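Local atomic coordinates of DNR protein (PDB entry 2Z69), a protein that probably acts as a DNA-binding transcription regulator that responds to nitric oxide in dissimilative nitrate respiration, its sensor domain being the part described here. Residues 65-70 against 100-105. Sequence-based numbering, arbitrary orientation.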
loop_
_atom_site.group_PDB
_atom_site.type_symbol
_atom_site.label_atom_id
_atom_site.label_comp_id
_atom_site.label_asym_id
_atom_site.label_seq_id
_atom_site.Cartn_x
_atom_site.Cartn_y
_atom_site.Cartn_z
ATOM N N LYS B 65 -3.759 -12.094 22.630
ATOM C CA LYS B 65 -3.974 -10.668 22.825
ATOM C C LYS B 65 -2.722 -9.874 22.432
ATOM O O LYS B 65 -1.568 -10.340 22.614
ATOM C CB LYS B 65 -4.410 -10.337 24.260
ATOM C CG LYS B 65 -3.329 -10.526 25.335
ATOM C CD LYS B 65 -3.714 -9.797 26.619
ATOM C CE LYS B 65 -2.690 -10.124 27.715
ATOM N NZ LYS B 65 -2.936 -9.465 29.065
ATOM N N ILE B 66 -2.932 -8.675 21.893
ATOM C CA ILE B 66 -1.805 -7.865 21.405
ATOM C C ILE B 66 -1.828 -6.483 22.076
ATOM O O ILE B 66 -2.825 -5.797 22.020
ATOM C CB ILE B 66 -1.834 -7.762 19.818
ATOM C CG1 ILE B 66 -1.839 -9.185 19.211
ATOM C CG2 ILE B 66 -0.685 -6.877 19.289
ATOM C CD1 ILE B 66 -1.638 -9.234 17.769
ATOM N N TYR B 67 -0.724 -6.087 22.705
ATOM C CA TYR B 67 -0.667 -4.892 23.562
ATOM C C TYR B 67 0.727 -4.263 23.602
ATOM O O TYR B 67 1.715 -4.955 23.364
ATOM C CB TYR B 67 -1.067 -5.241 25.015
ATOM C CG TYR B 67 -0.138 -6.244 25.718
ATOM C CD1 TYR B 67 -0.324 -7.597 25.556
ATOM C CD2 TYR B 67 0.916 -5.817 26.553
ATOM C CE1 TYR B 67 0.498 -8.529 26.177
ATOM C CE2 TYR B 67 1.747 -6.757 27.197
ATOM C CZ TYR B 67 1.511 -8.116 26.993
ATOM O OH TYR B 67 2.273 -9.094 27.587
ATOM N N ARG B 68 0.818 -2.969 23.919
ATOM C CA ARG B 68 2.105 -2.372 24.278
ATOM C C ARG B 68 2.112 -2.030 25.773
ATOM O O ARG B 68 1.149 -1.429 26.303
ATOM C CB ARG B 68 2.379 -1.074 23.510
ATOM C CG ARG B 68 2.150 -1.107 21.993
ATOM C CD ARG B 68 1.639 0.263 21.525
ATOM N NE ARG B 68 1.868 0.539 20.103
ATOM C CZ ARG B 68 2.665 1.505 19.643
ATOM N NH1 ARG B 68 3.324 2.300 20.476
ATOM N NH2 ARG B 68 2.811 1.686 18.340
ATOM N N LEU B 69 3.210 -2.383 26.442
ATOM C CA LEU B 69 3.403 -2.066 27.842
ATOM C C LEU B 69 3.999 -0.682 27.945
ATOM O O LEU B 69 4.933 -0.330 27.214
ATOM C CB LEU B 69 4.297 -3.100 28.504
ATOM N N THR B 70 3.433 0.118 28.837
ATOM C CA THR B 70 3.830 1.497 28.991
ATOM C C THR B 70 4.962 1.606 30.038
ATOM O O THR B 70 5.164 0.681 30.829
ATOM C CB THR B 70 2.610 2.402 29.368
ATOM O OG1 THR B 70 2.321 2.299 30.772
ATOM C CG2 THR B 70 1.366 2.025 28.516
ATOM N N VAL B 100 6.292 -3.768 17.176
ATOM C CA VAL B 100 5.898 -2.574 17.934
ATOM C C VAL B 100 4.900 -2.893 19.069
ATOM O O VAL B 100 4.361 -1.976 19.681
ATOM C CB VAL B 100 5.225 -1.557 16.981
ATOM C CG1 VAL B 100 6.217 -1.023 15.969
ATOM C CG2 VAL B 100 4.079 -2.238 16.249
ATOM N N ALA B 101 4.626 -4.175 19.310
ATOM C CA ALA B 101 3.740 -4.638 20.390
ATOM C C ALA B 101 4.104 -6.080 20.746
ATOM O O ALA B 101 4.876 -6.706 20.023
ATOM C CB ALA B 101 2.261 -4.573 19.946
ATOM N N THR B 102 3.504 -6.604 21.819
ATOM C CA THR B 102 3.714 -7.979 22.306
ATOM C C THR B 102 2.436 -8.733 22.029
ATOM O O THR B 102 1.363 -8.164 22.122
ATOM C CB THR B 102 3.924 -7.933 23.853
ATOM O OG1 THR B 102 5.107 -7.178 24.148
ATOM C CG2 THR B 102 4.009 -9.281 24.486
ATOM N N ALA B 103 2.554 -10.016 21.710
ATOM C CA ALA B 103 1.391 -10.885 21.445
ATOM C C ALA B 103 1.533 -12.038 22.419
ATOM O O ALA B 103 2.600 -12.664 22.478
ATOM C CB ALA B 103 1.424 -11.395 20.029
ATOM N N GLN B 104 0.473 -12.300 23.186
ATOM C CA GLN B 104 0.499 -13.295 24.263
ATOM C C GLN B 104 -0.716 -14.184 24.150
ATOM O O GLN B 104 -1.824 -13.693 23.970
ATOM C CB GLN B 104 0.483 -12.606 25.647
ATOM C CG GLN B 104 0.710 -13.567 26.854
ATOM C CD GLN B 104 0.790 -12.828 28.203
ATOM O OE1 GLN B 104 1.465 -13.257 29.141
ATOM N NE2 GLN B 104 0.136 -11.724 28.280
ATOM N N ALA B 105 -0.532 -15.485 24.294
ATOM C CA ALA B 105 -1.654 -16.412 24.257
ATOM C C ALA B 105 -2.439 -16.253 25.552
ATOM O O ALA B 105 -1.857 -16.207 26.637
ATOM C CB ALA B 105 -1.150 -17.838 24.112
HETATM O O HOH W 1 4.480 -4.659 24.762
#
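Val-100 O stands above one face of the Arg-68 guanidinium, toward its rim, and comes closest to the aliphatic Arg-68 CG, at 3.3 Å. Arg-68 NH2 is hydrogen-bonded to Ile-145 O of the second subunit. Ala-101 is small enough for its CB to touch Tyr-67 O and, in another direction, Ile-66 CG2 at 3.8 Å; Leu-151 of the second subunit packs on both Ala-101 and Ile-66. At Thr-102 two backbone bonds pair the strand antiparallel with Tyr-67, and N to Tyr-67 O (2.9 Å) is almost straight at 177°. Thr-102 CB lies over the tyrosine ring face, toward its rim, in a CH-pi contact 4.2 Å from the centroid. Its CG2, anti to the backbone N, touches Tyr-67 CZ and OH, while the other branch, OG1, bonds to Gln-49 N and to a water shared with Tyr-67 O and Leu-69 N. Ala-103 CB meets Ile-66 CG1 at 4.0 Å. Gln-104 pairs with Lys-65 through two more backbone bonds, and their extended chains run side by side; Lys-65 NZ reaches on to Glu-75 in a salt bridge. In this cupin-like beta barrel, backbone bonds hold the strands together, while side-chain alternation puts apolar Ile-66 and Ala-103 on one side and Tyr-67 among polar chains on the other.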